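Side-chain contacts in glycoside Hydrolase Family 43_12 (Metagenome, PDB 7JVH), which probably cleaves glycosidic bonds at the xylose or arabinose units of plant cell-wall polysaccharides, as many family 43 glycoside hydrolases do: residues L176-D179 and K183-L186; P195-N200 and T229-K234; R202-W207 and Y250-A255; V236-P241 and V266-D271. All blocks are in the same frame, centred on the assembly; numbering follows the deposited sequence.

Contact 1 of 4, residues L176-D179 and K183-L186; sequences LFFD and KAYL
The carbonyl oxygen of F177 takes the shortest bond of the pair, from Y185 N to F177 O at 2.8 Å, and A184 CA adds a weaker CA-H...O contact to F177 O at 3.5 Å. The return bond runs from F177 N to Y185 O at 3.0 Å, which makes F177 and Y185 a hydrogen-bonded antiparallel pair. Closer to the turn, D179 N reaches K183 O, again at 3.0 Å, and closes the three-residue connection between the strands. This is a beta hairpin at the start of a four-stranded antiparallel sheet, one blade of the five-bladed propeller expected of family 43. Both rings of the central pair lean toward the turn, because CG of F177 is anti to its backbone N (chi1 163°) while CG of Y185 is anti to its carbonyl carbon (chi1 -57°) on a strand of reversed direction. They therefore lie side by side, with Y185 CD2 at the edge of the F177 ring, 4.0 Å from F177 CD2. Beyond it, D179 CB meets the edge of the Y185 ring in plane, and the D179 carboxylate is turned 66° from that ring; OD1 forms a salt bridge with K245, and OD2 is hydrogen-bonded to Y250 OH, both in the next blade. Putting a serine in place of Y185 would probably leave the F177 ring edge and D179 CB without the ring they pack on and open a gap there. On the other face, L176 CD2 packs on L186 CD1 at 3.7 Å, and F178 CD1 rests obliquely on A184 CB at the same distance.

Contact 2 of 4, residues P195-N200 and T229-K234; sequences PLYGPN and TDIEKK
L196 touches the opposing loop lightly, its CD1 methyl lying 4.3 Å from CD1 of I231. Y197 then carries the main part of the contact. Its CG sits between the backbone N and the carbonyl carbon (chi1 55°), and this swings the ring across to K234. K234 CA stands 3.7 Å from the centroid of the Y197 ring and only 16° off its normal, which defines a CH-pi contact over one face. Around that point K234 CB lies 3.7 Å from Y197 CD2, while the lysine chain and the tyrosine run antiparallel past one another. At the ring edge, I231 CG1 comes within 4.3 Å of Y197 CE1. The contact joins two connections of the propeller: 195-200 links the second and third strands of one blade, and 229-234 leads from its last strand to the next blade. I231 and K234 are set together by a 3-10 turn, with K234 N bonded to I231 O at 2.9 Å. With an alanine at Y197, the backbone of K234 would probably lose its aromatic cover and P235 O the hydrogen bond it now accepts from Y197 OH. H201, just after N200, stacks on the Y197 ring.

Contact 3 of 4, residues R202-W207 and Y250-A255; sequences RCIKIW and YYLMCA
Apolar packing accounts for the whole of this contact, and I204 supplies one side of it. Its two branches are divided between two partners. CG1 of I204 lies 3.9 Å from the sulfur SG of C254, and the terminal methyl CD1 of I204 stays within 4.1 Å of the same SG. The other branch, the I204 methyl CG2, meets CD2 of L252 at 4.1 Å. The first torsion explains the split: CG1 is anti to the carbonyl carbon (chi1 -57°) and leans toward the start of its strand, where C254 is, whereas CG2 is anti to the backbone N and leans the other way, toward L252. L252 in turn brings its tip across with CG anti to the backbone N (chi1 169°), and the two branched chains meet at a slant.

Backbone pairing takes place elsewhere. The CA atoms of I204 and C254 are 8.7 Å apart, too far for a bridge; I204 bonds within its own blade to I224 and V225, and C254 to V266 within its own, later blade. Two propeller blades thus meet face to face here. P241 is common ground, since I204, L252 and C254 all touch it, and V225 adds a further side chain on L252.

All three residues are buried, and their contacts are dispersive with no directional bond, so the two segments meet through hydrocarbon and sulfur surfaces alone, which set no fixed direction on the contact.

Contact 4 of 4, residues V236-P241 and V266-D271; sequences VWIEGP and VIFKAD
V266 opens the second segment with a light touch: its CG2 methyl is 4.4 Å from CD1 of I238. The next residue to meet I238 is F268. Its ring atom CE1 stands 4.1 Å from the same I238 CD1, the methyl coming up obliquely to the ring. A single methyl group therefore serves both partners. I238 delivers it by keeping CG1 anti to the backbone N (chi1 -173°), with chi2 at 142°, well short of fully extended, while F268 meets it with CG anti to its carbonyl carbon (chi1 -64°).

The backbones are not neighbours. The CA atoms of I238 and V266 lie 9.1 Å apart, and strand 249-255 runs between strands 239-246 and 265-270 in the same four-stranded blade. I238 sits just ahead of strand 239-246, and its side chain also rests on C254 of the middle strand and on I204 of the preceding blade. T229 also packs on V266 and F268.

I238 O is bonded by N189 ND2, so this polar backbone atom is satisfied in the buried setting. The chemistry is thus sharply divided over one peptide step: I238 makes only light hydrocarbon contacts with the strand 265-270, while OE1 of the following residue, E239, lies near the like-charged D173 and is hydrogen-bonded to a glycerol, probably from the crystallisation liquor.

How the contacts relate
All four contacts belong to two successive blades of the catalytic propeller. Contact 1, first along the chain, is the hairpin that begins the earlier blade; its strand 184-190 pairs with strand 203-210 of contact 3, the centres 13 Å apart, and D179 is hydrogen-bonded to Y250 of contact 3. Contact 3 bridges the blades, whereas contact 4, its centre 5 Å away, lies within the later one, strand 249-255 of contact 3 running between its two segments. Contact 2, between connecting loops, crosses contact 3 in sequence, their segments adjoining, and closes before contact 4 opens; N200 O and W237 N join these two. Hairpin pairing builds a blade; apolar packing and the D179-Y250 bond join it to the next.

Contact 1 of 4, residues L176-D179 and K183-L186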
loop_
_atom_site.group_PDB
_atom_site.type_symbol
_atom_site.label_atom_id
_atom_site.label_comp_id
_atom_site.label_asym_id
_atom_site.label_seq_id
_atom_site.Cartn_x
_atom_site.Cartn_y
_atom_site.Cartn_z
ATOM N N LEU A 176 9.314 5.629 -16.853
ATOM C CA LEU A 176 10.137 5.496 -18.042
ATOM C C LEU A 176 9.321 4.947 -19.212
ATOM O O LEU A 176 8.310 4.268 -19.013
ATOM C CB LEU A 176 11.305 4.560 -17.771
ATOM C CG LEU A 176 12.226 4.923 -16.619
ATOM C CD1 LEU A 176 13.004 3.702 -16.154
ATOM C CD2 LEU A 176 13.156 6.050 -17.023
ATOM N N PHE A 177 9.773 5.273 -20.428
ATOM C CA PHE A 177 9.215 4.750 -21.665
ATOM C C PHE A 177 10.350 4.523 -22.655
ATOM O O PHE A 177 11.215 5.392 -22.823
ATOM C CB PHE A 177 8.192 5.721 -22.257
ATOM C CG PHE A 177 7.878 5.462 -23.701
ATOM C CD1 PHE A 177 6.973 4.479 -24.069
ATOM C CD2 PHE A 177 8.515 6.199 -24.704
ATOM C CE1 PHE A 177 6.709 4.236 -25.406
ATOM C CE2 PHE A 177 8.250 5.959 -26.044
ATOM C CZ PHE A 177 7.338 4.981 -26.396
ATOM N N PHE A 178 10.340 3.356 -23.311
ATOM C CA PHE A 178 11.388 2.950 -24.234
ATOM C C PHE A 178 10.871 2.885 -25.668
ATOM O O PHE A 178 10.153 1.966 -26.027
ATOM C CB PHE A 178 11.954 1.600 -23.795
ATOM C CG PHE A 178 12.385 1.571 -22.360
ATOM C CD1 PHE A 178 13.532 2.237 -21.955
ATOM C CD2 PHE A 178 11.630 0.889 -21.404
ATOM C CE1 PHE A 178 13.929 2.223 -20.618
ATOM C CE2 PHE A 178 12.016 0.868 -20.064
ATOM C CZ PHE A 178 13.167 1.536 -19.671
ATOM N N ASP A 179 11.257 3.874 -26.477
ATOM C CA ASP A 179 10.797 4.020 -27.866
ATOM C C ASP A 179 11.435 2.970 -28.793
ATOM O O ASP A 179 12.169 2.108 -28.338
ATOM C CB ASP A 179 11.103 5.435 -28.371
ATOM C CG ASP A 179 10.073 5.943 -29.352
ATOM O OD1 ASP A 179 9.452 5.119 -30.065
ATOM O OD2 ASP A 179 9.864 7.174 -29.390
ATOM N N LYS A 183 15.977 5.183 -28.261
ATOM C CA LYS A 183 15.861 6.292 -27.333
ATOM C C LYS A 183 14.920 5.954 -26.184
ATOM O O LYS A 183 13.881 5.318 -26.378
ATOM C CB LYS A 183 15.405 7.552 -28.067
ATOM C CG LYS A 183 16.439 8.040 -29.066
ATOM C CD LYS A 183 15.983 9.336 -29.720
ATOM C CE LYS A 183 16.982 9.905 -30.718
ATOM N NZ LYS A 183 18.057 10.644 -30.008
ATOM N N ALA A 184 15.310 6.379 -24.980
ATOM C CA ALA A 184 14.526 6.199 -23.772
ATOM C C ALA A 184 14.145 7.552 -23.201
ATOM O O ALA A 184 14.875 8.528 -23.346
ATOM C CB ALA A 184 15.324 5.408 -22.761
ATOM N N TYR A 185 12.985 7.597 -22.548
ATOM C CA TYR A 185 12.454 8.827 -21.978
ATOM C C TYR A 185 11.962 8.600 -20.561
ATOM O O TYR A 185 11.789 7.466 -20.114
ATOM C CB TYR A 185 11.351 9.383 -22.872
ATOM C CG TYR A 185 11.836 9.615 -24.283
ATOM C CD1 TYR A 185 12.524 10.776 -24.618
ATOM C CD2 TYR A 185 11.640 8.653 -25.281
ATOM C CE1 TYR A 185 12.987 10.991 -25.904
ATOM C CE2 TYR A 185 12.099 8.857 -26.570
ATOM C CZ TYR A 185 12.774 10.028 -26.876
ATOM O OH TYR A 185 13.229 10.229 -28.154
ATOM N N LEU A 186 11.768 9.706 -19.849
ATOM C CA LEU A 186 11.314 9.677 -18.479
ATOM C C LEU A 186 10.358 10.828 -18.301
ATOM O O LEU A 186 10.684 11.966 -18.628
ATOM C CB LEU A 186 12.502 9.828 -17.542
ATOM C CG LEU A 186 12.206 9.728 -16.046
ATOM C CD1 LEU A 186 13.478 9.360 -15.304
ATOM C CD2 LEU A 186 11.572 11.009 -15.485
#

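Contact 2 of 4, residues P195-N200 and T229-K234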
loop_
_atom_site.group_PDB
_atom_site.type_symbol
_atom_site.label_atom_id
_atom_site.label_comp_id
_atom_site.label_asym_id
_atom_site.label_seq_id
_atom_site.Cartn_x
_atom_site.Cartn_y
_atom_site.Cartn_z
ATOM N N PRO A 195 3.580 29.384 -10.752
ATOM C CA PRO A 195 2.251 28.969 -10.283
ATOM C C PRO A 195 1.124 29.964 -10.580
ATOM O O PRO A 195 1.228 31.127 -10.221
ATOM C CB PRO A 195 2.445 28.809 -8.765
ATOM C CG PRO A 195 3.910 28.512 -8.606
ATOM C CD PRO A 195 4.621 29.251 -9.721
ATOM N N LEU A 196 0.059 29.483 -11.236
ATOM C CA LEU A 196 -1.067 30.300 -11.682
ATOM C C LEU A 196 -2.270 30.250 -10.736
ATOM O O LEU A 196 -3.151 31.110 -10.817
ATOM C CB LEU A 196 -1.490 29.887 -13.091
ATOM C CG LEU A 196 -0.548 30.273 -14.230
ATOM C CD1 LEU A 196 -1.162 29.931 -15.565
ATOM C CD2 LEU A 196 -0.163 31.737 -14.173
ATOM N N TYR A 197 -2.312 29.241 -9.854
ATOM C CA TYR A 197 -3.417 29.066 -8.899
ATOM C C TYR A 197 -3.038 28.256 -7.654
ATOM O O TYR A 197 -3.822 27.419 -7.173
ATOM C CB TYR A 197 -4.650 28.443 -9.587
ATOM C CG TYR A 197 -4.404 27.132 -10.308
ATOM C CD1 TYR A 197 -4.030 27.117 -11.650
ATOM C CD2 TYR A 197 -4.576 25.906 -9.658
ATOM C CE1 TYR A 197 -3.812 25.925 -12.323
ATOM C CE2 TYR A 197 -4.366 24.708 -10.319
ATOM C CZ TYR A 197 -3.984 24.723 -11.661
ATOM O OH TYR A 197 -3.753 23.552 -12.355
ATOM N N GLY A 198 -1.839 28.516 -7.126
ATOM C CA GLY A 198 -1.406 27.969 -5.863
ATOM C C GLY A 198 -0.664 26.648 -6.035
ATOM O O GLY A 198 -0.328 26.255 -7.153
ATOM N N PRO A 199 -0.361 25.951 -4.917
ATOM C CA PRO A 199 0.334 24.662 -4.983
ATOM C C PRO A 199 -0.348 23.537 -5.797
ATOM O O PRO A 199 0.350 22.587 -6.164
ATOM C CB PRO A 199 0.464 24.240 -3.505
ATOM C CG PRO A 199 -0.188 25.296 -2.667
ATOM C CD PRO A 199 -0.633 26.425 -3.548
ATOM N N ASN A 200 -1.660 23.620 -6.045
ATOM C CA ASN A 200 -2.344 22.565 -6.820
ATOM C C ASN A 200 -1.958 22.581 -8.290
ATOM O O ASN A 200 -2.083 21.574 -8.974
ATOM C CB ASN A 200 -3.887 22.634 -6.700
ATOM C CG ASN A 200 -4.393 22.268 -5.319
ATOM O OD1 ASN A 200 -3.707 21.615 -4.538
ATOM N ND2 ASN A 200 -5.602 22.709 -5.013
ATOM N N THR A 229 -5.890 18.758 -18.284
ATOM C CA THR A 229 -6.617 18.731 -19.567
ATOM C C THR A 229 -7.140 20.107 -20.004
ATOM O O THR A 229 -7.254 20.383 -21.192
ATOM C CB THR A 229 -7.821 17.766 -19.541
ATOM O OG1 THR A 229 -8.600 18.024 -18.369
ATOM C CG2 THR A 229 -7.353 16.317 -19.528
ATOM N N ASP A 230 -7.478 20.953 -19.026
ATOM C CA ASP A 230 -7.937 22.321 -19.271
ATOM C C ASP A 230 -7.540 23.238 -18.109
ATOM O O ASP A 230 -8.176 23.219 -17.045
ATOM C CB ASP A 230 -9.452 22.349 -19.490
ATOM C CG ASP A 230 -9.983 23.754 -19.756
ATOM O OD1 ASP A 230 -9.174 24.682 -19.965
ATOM O OD2 ASP A 230 -11.209 23.954 -19.762
ATOM N N ILE A 231 -6.498 24.051 -18.339
ATOM C CA ILE A 231 -5.874 24.872 -17.293
ATOM C C ILE A 231 -6.824 25.914 -16.700
ATOM O O ILE A 231 -6.752 26.203 -15.503
ATOM C CB ILE A 231 -4.561 25.520 -17.793
ATOM C CG1 ILE A 231 -3.721 26.009 -16.614
ATOM C CG2 ILE A 231 -4.842 26.650 -18.777
ATOM C CD1 ILE A 231 -2.224 25.948 -16.873
ATOM N N GLU A 232 -7.731 26.444 -17.529
ATOM C CA GLU A 232 -8.772 27.377 -17.084
ATOM C C GLU A 232 -9.582 26.850 -15.884
ATOM O O GLU A 232 -10.065 27.622 -15.075
ATOM C CB GLU A 232 -9.728 27.734 -18.232
ATOM C CG GLU A 232 -9.178 28.716 -19.258
ATOM C CD GLU A 232 -10.171 29.115 -20.336
ATOM O OE1 GLU A 232 -11.418 29.038 -20.163
ATOM O OE2 GLU A 232 -9.678 29.541 -21.388
ATOM N N LYS A 233 -9.742 25.520 -15.801
ATOM C CA LYS A 233 -10.488 24.856 -14.721
ATOM C C LYS A 233 -9.664 24.639 -13.436
ATOM O O LYS A 233 -10.168 24.078 -12.466
ATOM C CB LYS A 233 -11.056 23.513 -15.204
ATOM C CG LYS A 233 -12.020 23.632 -16.386
ATOM C CD LYS A 233 -12.789 22.355 -16.667
ATOM C CE LYS A 233 -13.980 22.638 -17.590
ATOM N NZ LYS A 233 -14.213 21.609 -18.655
ATOM N N LYS A 234 -8.402 25.087 -13.438
ATOM C CA LYS A 234 -7.486 24.946 -12.303
ATOM C C LYS A 234 -7.336 23.489 -11.874
ATOM O O LYS A 234 -7.542 23.156 -10.713
ATOM C CB LYS A 234 -7.946 25.797 -11.115
ATOM C CG LYS A 234 -8.097 27.277 -11.418
ATOM C CD LYS A 234 -8.932 27.957 -10.339
ATOM C CE LYS A 234 -8.792 29.466 -10.340
ATOM N NZ LYS A 234 -9.462 30.111 -11.514
#

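Contact 3 of 4, residues R202-W207 and Y250-A255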
loop_
_atom_site.group_PDB
_atom_site.type_symbol
_atom_site.label_atom_id
_atom_site.label_comp_id
_atom_site.label_asym_id
_atom_site.label_seq_id
_atom_site.Cartn_x
_atom_site.Cartn_y
_atom_site.Cartn_z
ATOM N N ARG A 202 0.291 21.981 -11.068
ATOM C CA ARG A 202 1.415 21.101 -11.308
ATOM C C ARG A 202 1.588 20.865 -12.800
ATOM O O ARG A 202 0.769 21.322 -13.612
ATOM C CB ARG A 202 1.186 19.777 -10.573
ATOM C CG ARG A 202 1.259 19.891 -9.054
ATOM C CD ARG A 202 2.532 20.482 -8.457
ATOM N NE ARG A 202 3.597 19.489 -8.349
ATOM C CZ ARG A 202 4.507 19.430 -7.384
ATOM N NH1 ARG A 202 4.527 20.326 -6.386
ATOM N NH2 ARG A 202 5.449 18.490 -7.453
ATOM N N CYS A 203 2.671 20.163 -13.151
ATOM C CA CYS A 203 3.112 19.985 -14.531
ATOM C C CYS A 203 3.549 18.573 -14.778
ATOM O O CYS A 203 4.007 17.897 -13.862
ATOM C CB CYS A 203 4.342 20.873 -14.812
ATOM S SG CYS A 203 3.982 22.618 -14.834
ATOM N N ILE A 204 3.425 18.141 -16.034
ATOM C CA ILE A 204 4.059 16.930 -16.515
ATOM C C ILE A 204 5.266 17.334 -17.358
ATOM O O ILE A 204 5.150 18.134 -18.288
ATOM C CB ILE A 204 3.113 16.057 -17.351
ATOM C CG1 ILE A 204 1.859 15.696 -16.543
ATOM C CG2 ILE A 204 3.839 14.816 -17.848
ATOM C CD1 ILE A 204 2.124 15.026 -15.213
ATOM N N LYS A 205 6.418 16.754 -17.008
ATOM C CA LYS A 205 7.688 17.053 -17.605
ATOM C C LYS A 205 8.266 15.769 -18.152
ATOM O O LYS A 205 8.165 14.738 -17.517
ATOM C CB LYS A 205 8.628 17.631 -16.543
ATOM C CG LYS A 205 9.944 18.164 -17.109
ATOM C CD LYS A 205 10.710 18.990 -16.091
ATOM C CE LYS A 205 10.004 20.318 -15.820
ATOM N NZ LYS A 205 10.662 21.087 -14.744
ATOM N N ILE A 206 8.891 15.854 -19.333
ATOM C CA ILE A 206 9.556 14.715 -19.957
ATOM C C ILE A 206 11.045 15.004 -20.143
ATOM O O ILE A 206 11.442 16.151 -20.339
ATOM C CB ILE A 206 8.884 14.335 -21.291
ATOM C CG1 ILE A 206 9.406 12.989 -21.795
ATOM C CG2 ILE A 206 9.084 15.417 -22.353
ATOM C CD1 ILE A 206 8.573 12.432 -22.945
ATOM N N TRP A 207 11.856 13.942 -20.045
ATOM C CA TRP A 207 13.307 13.980 -20.222
ATOM C C TRP A 207 13.699 12.816 -21.104
ATOM O O TRP A 207 13.112 11.746 -21.000
ATOM C CB TRP A 207 14.026 13.749 -18.897
ATOM C CG TRP A 207 13.817 14.767 -17.835
ATOM C CD1 TRP A 207 12.761 14.859 -16.987
ATOM C CD2 TRP A 207 14.727 15.810 -17.460
ATOM N NE1 TRP A 207 12.940 15.900 -16.118
ATOM C CE2 TRP A 207 14.134 16.510 -16.389
ATOM C CE3 TRP A 207 15.974 16.233 -17.935
ATOM C CZ2 TRP A 207 14.745 17.615 -15.784
ATOM C CZ3 TRP A 207 16.585 17.329 -17.327
ATOM C CH2 TRP A 207 15.961 18.014 -16.271
ATOM N N TYR A 250 1.783 8.501 -29.783
ATOM C CA TYR A 250 2.177 8.541 -28.370
ATOM C C TYR A 250 0.986 8.924 -27.516
ATOM O O TYR A 250 0.167 9.755 -27.906
ATOM C CB TYR A 250 3.344 9.525 -28.140
ATOM C CG TYR A 250 4.613 9.108 -28.851
ATOM C CD1 TYR A 250 5.534 8.283 -28.230
ATOM C CD2 TYR A 250 4.855 9.495 -30.164
ATOM C CE1 TYR A 250 6.682 7.871 -28.886
ATOM C CE2 TYR A 250 5.984 9.065 -30.838
ATOM C CZ TYR A 250 6.904 8.271 -30.185
ATOM O OH TYR A 250 8.043 7.853 -30.831
ATOM N N TYR A 251 0.898 8.302 -26.338
ATOM C CA TYR A 251 -0.200 8.502 -25.398
ATOM C C TYR A 251 0.360 8.812 -24.039
ATOM O O TYR A 251 1.256 8.125 -23.569
ATOM C CB TYR A 251 -1.067 7.248 -25.346
ATOM C CG TYR A 251 -1.883 7.055 -26.606
ATOM C CD1 TYR A 251 -3.150 7.606 -26.711
ATOM C CD2 TYR A 251 -1.378 6.346 -27.695
ATOM C CE1 TYR A 251 -3.914 7.448 -27.854
ATOM C CE2 TYR A 251 -2.119 6.195 -28.852
ATOM C CZ TYR A 251 -3.396 6.748 -28.924
ATOM O OH TYR A 251 -4.149 6.607 -30.068
ATOM N N LEU A 252 -0.169 9.867 -23.420
ATOM C CA LEU A 252 0.162 10.247 -22.054
ATOM C C LEU A 252 -1.106 10.102 -21.230
ATOM O O LEU A 252 -2.101 10.772 -21.501
ATOM C CB LEU A 252 0.684 11.697 -21.983
ATOM C CG LEU A 252 0.826 12.316 -20.586
ATOM C CD1 LEU A 252 1.919 11.620 -19.797
ATOM C CD2 LEU A 252 1.103 13.807 -20.697
HETATM N N MSE A 253 -1.052 9.217 -20.230
HETATM C CA MSE A 253 -2.158 9.037 -19.299
HETATM C C MSE A 253 -1.725 9.523 -17.917
HETATM O O MSE A 253 -0.663 9.141 -17.430
HETATM C CB MSE A 253 -2.597 7.570 -19.249
HETATM C CG MSE A 253 -3.941 7.367 -18.580
HETATM SE SE MSE A 253 -4.512 5.493 -18.554
HETATM C CE MSE A 253 -5.252 5.251 -20.306
ATOM N N CYS A 254 -2.562 10.364 -17.300
ATOM C CA CYS A 254 -2.245 10.957 -16.010
ATOM C C CYS A 254 -3.431 10.896 -15.077
ATOM O O CYS A 254 -4.573 10.887 -15.525
ATOM C CB CYS A 254 -1.860 12.433 -16.192
ATOM S SG CYS A 254 -0.505 12.732 -17.340
ATOM N N ALA A 255 -3.145 10.857 -13.776
ATOM C CA ALA A 255 -4.130 11.134 -12.742
ATOM C C ALA A 255 -4.296 12.650 -12.646
ATOM O O ALA A 255 -3.323 13.386 -12.843
ATOM C CB ALA A 255 -3.687 10.548 -11.402
#

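Contact 4 of 4, residues V236-P241 and V266-D271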
loop_
_atom_site.group_PDB
_atom_site.type_symbol
_atom_site.label_atom_id
_atom_site.label_comp_id
_atom_site.label_asym_id
_atom_site.label_seq_id
_atom_site.Cartn_x
_atom_site.Cartn_y
_atom_site.Cartn_z
ATOM N N VAL A 236 -6.276 20.135 -10.339
ATOM C CA VAL A 236 -5.490 19.836 -9.162
ATOM C C VAL A 236 -4.518 18.674 -9.407
ATOM O O VAL A 236 -4.911 17.627 -9.906
ATOM C CB VAL A 236 -6.419 19.529 -7.961
ATOM C CG1 VAL A 236 -5.648 19.009 -6.750
ATOM C CG2 VAL A 236 -7.241 20.756 -7.605
ATOM N N TRP A 237 -3.243 18.896 -9.070
ATOM C CA TRP A 237 -2.210 17.861 -8.980
ATOM C C TRP A 237 -2.189 16.790 -10.076
ATOM O O TRP A 237 -2.188 15.597 -9.778
ATOM C CB TRP A 237 -2.281 17.188 -7.605
ATOM C CG TRP A 237 -1.393 17.849 -6.601
ATOM C CD1 TRP A 237 -1.717 18.860 -5.748
ATOM C CD2 TRP A 237 -0.017 17.539 -6.366
ATOM N NE1 TRP A 237 -0.624 19.199 -4.994
ATOM C CE2 TRP A 237 0.433 18.397 -5.345
ATOM C CE3 TRP A 237 0.878 16.615 -6.922
ATOM C CZ2 TRP A 237 1.746 18.371 -4.868
ATOM C CZ3 TRP A 237 2.180 16.573 -6.440
ATOM C CH2 TRP A 237 2.602 17.454 -5.425
ATOM N N ILE A 238 -2.134 17.216 -11.341
ATOM C CA ILE A 238 -1.883 16.299 -12.428
ATOM C C ILE A 238 -0.600 15.537 -12.133
ATOM O O ILE A 238 0.423 16.131 -11.828
ATOM C CB ILE A 238 -1.827 16.982 -13.817
ATOM C CG1 ILE A 238 -1.728 15.922 -14.921
ATOM C CG2 ILE A 238 -0.686 17.975 -13.914
ATOM C CD1 ILE A 238 -2.512 16.249 -16.169
ATOM N N GLU A 239 -0.680 14.206 -12.212
ATOM C CA GLU A 239 0.400 13.330 -11.796
ATOM C C GLU A 239 0.221 11.926 -12.391
ATOM O O GLU A 239 -0.493 11.755 -13.372
ATOM C CB GLU A 239 0.485 13.319 -10.255
ATOM C CG GLU A 239 -0.667 12.639 -9.545
ATOM C CD GLU A 239 -0.709 12.944 -8.042
ATOM O OE1 GLU A 239 0.319 13.294 -7.460
ATOM O OE2 GLU A 239 -1.772 12.839 -7.405
ATOM N N GLY A 240 0.921 10.941 -11.812
ATOM C CA GLY A 240 0.981 9.586 -12.310
ATOM C C GLY A 240 1.129 9.458 -13.830
ATOM O O GLY A 240 0.470 8.627 -14.439
ATOM N N PRO A 241 2.007 10.241 -14.493
ATOM C CA PRO A 241 2.102 10.189 -15.962
ATOM C C PRO A 241 2.668 8.859 -16.468
ATOM O O PRO A 241 3.664 8.376 -15.925
ATOM C CB PRO A 241 3.082 11.329 -16.290
ATOM C CG PRO A 241 3.897 11.502 -15.032
ATOM C CD PRO A 241 2.984 11.171 -13.881
ATOM N N VAL A 266 -7.075 10.918 -16.893
ATOM C CA VAL A 266 -7.263 11.647 -18.122
ATOM C C VAL A 266 -6.247 11.124 -19.130
ATOM O O VAL A 266 -5.299 10.436 -18.748
ATOM C CB VAL A 266 -7.126 13.160 -17.905
ATOM C CG1 VAL A 266 -8.127 13.635 -16.875
ATOM C CG2 VAL A 266 -5.714 13.535 -17.477
ATOM N N ILE A 267 -6.457 11.445 -20.413
ATOM C CA ILE A 267 -5.666 10.877 -21.498
ATOM C C ILE A 267 -5.390 11.927 -22.587
ATOM O O ILE A 267 -6.300 12.670 -22.995
ATOM C CB ILE A 267 -6.365 9.651 -22.129
ATOM C CG1 ILE A 267 -5.436 8.927 -23.114
ATOM C CG2 ILE A 267 -7.661 10.056 -22.831
ATOM C CD1 ILE A 267 -4.349 8.102 -22.459
ATOM N N PHE A 268 -4.131 11.951 -23.046
ATOM C CA PHE A 268 -3.612 12.864 -24.049
ATOM C C PHE A 268 -2.955 12.030 -25.136
ATOM O O PHE A 268 -2.474 10.929 -24.857
ATOM C CB PHE A 268 -2.501 13.734 -23.443
ATOM C CG PHE A 268 -2.954 14.652 -22.341
ATOM C CD1 PHE A 268 -2.987 14.223 -21.019
ATOM C CD2 PHE A 268 -3.325 15.963 -22.627
ATOM C CE1 PHE A 268 -3.394 15.073 -20.017
ATOM C CE2 PHE A 268 -3.740 16.813 -21.611
ATOM C CZ PHE A 268 -3.760 16.370 -20.304
ATOM N N LYS A 269 -2.889 12.565 -26.359
ATOM C CA LYS A 269 -2.100 11.945 -27.428
ATOM C C LYS A 269 -1.244 12.955 -28.218
ATOM O O LYS A 269 -1.539 14.151 -28.233
ATOM C CB LYS A 269 -3.003 11.128 -28.366
ATOM C CG LYS A 269 -3.758 11.929 -29.415
ATOM C CD LYS A 269 -4.692 11.041 -30.230
ATOM C CE LYS A 269 -5.494 11.849 -31.238
ATOM N NZ LYS A 269 -4.775 12.016 -32.541
ATOM N N ALA A 270 -0.181 12.451 -28.858
ATOM C CA ALA A 270 0.718 13.250 -29.680
ATOM C C ALA A 270 1.339 12.431 -30.797
ATOM O O ALA A 270 1.423 11.204 -30.694
ATOM C CB ALA A 270 1.821 13.859 -28.832
ATOM N N ASP A 271 1.784 13.125 -31.857
ATOM C CA ASP A 271 2.425 12.499 -33.012
ATOM C C ASP A 271 3.932 12.315 -32.832
ATOM O O ASP A 271 4.591 11.709 -33.676
ATOM C CB ASP A 271 2.160 13.315 -34.275
ATOM C CG ASP A 271 0.682 13.361 -34.642
ATOM O OD1 ASP A 271 -0.053 12.363 -34.448
ATOM O OD2 ASP A 271 0.237 14.409 -35.137
#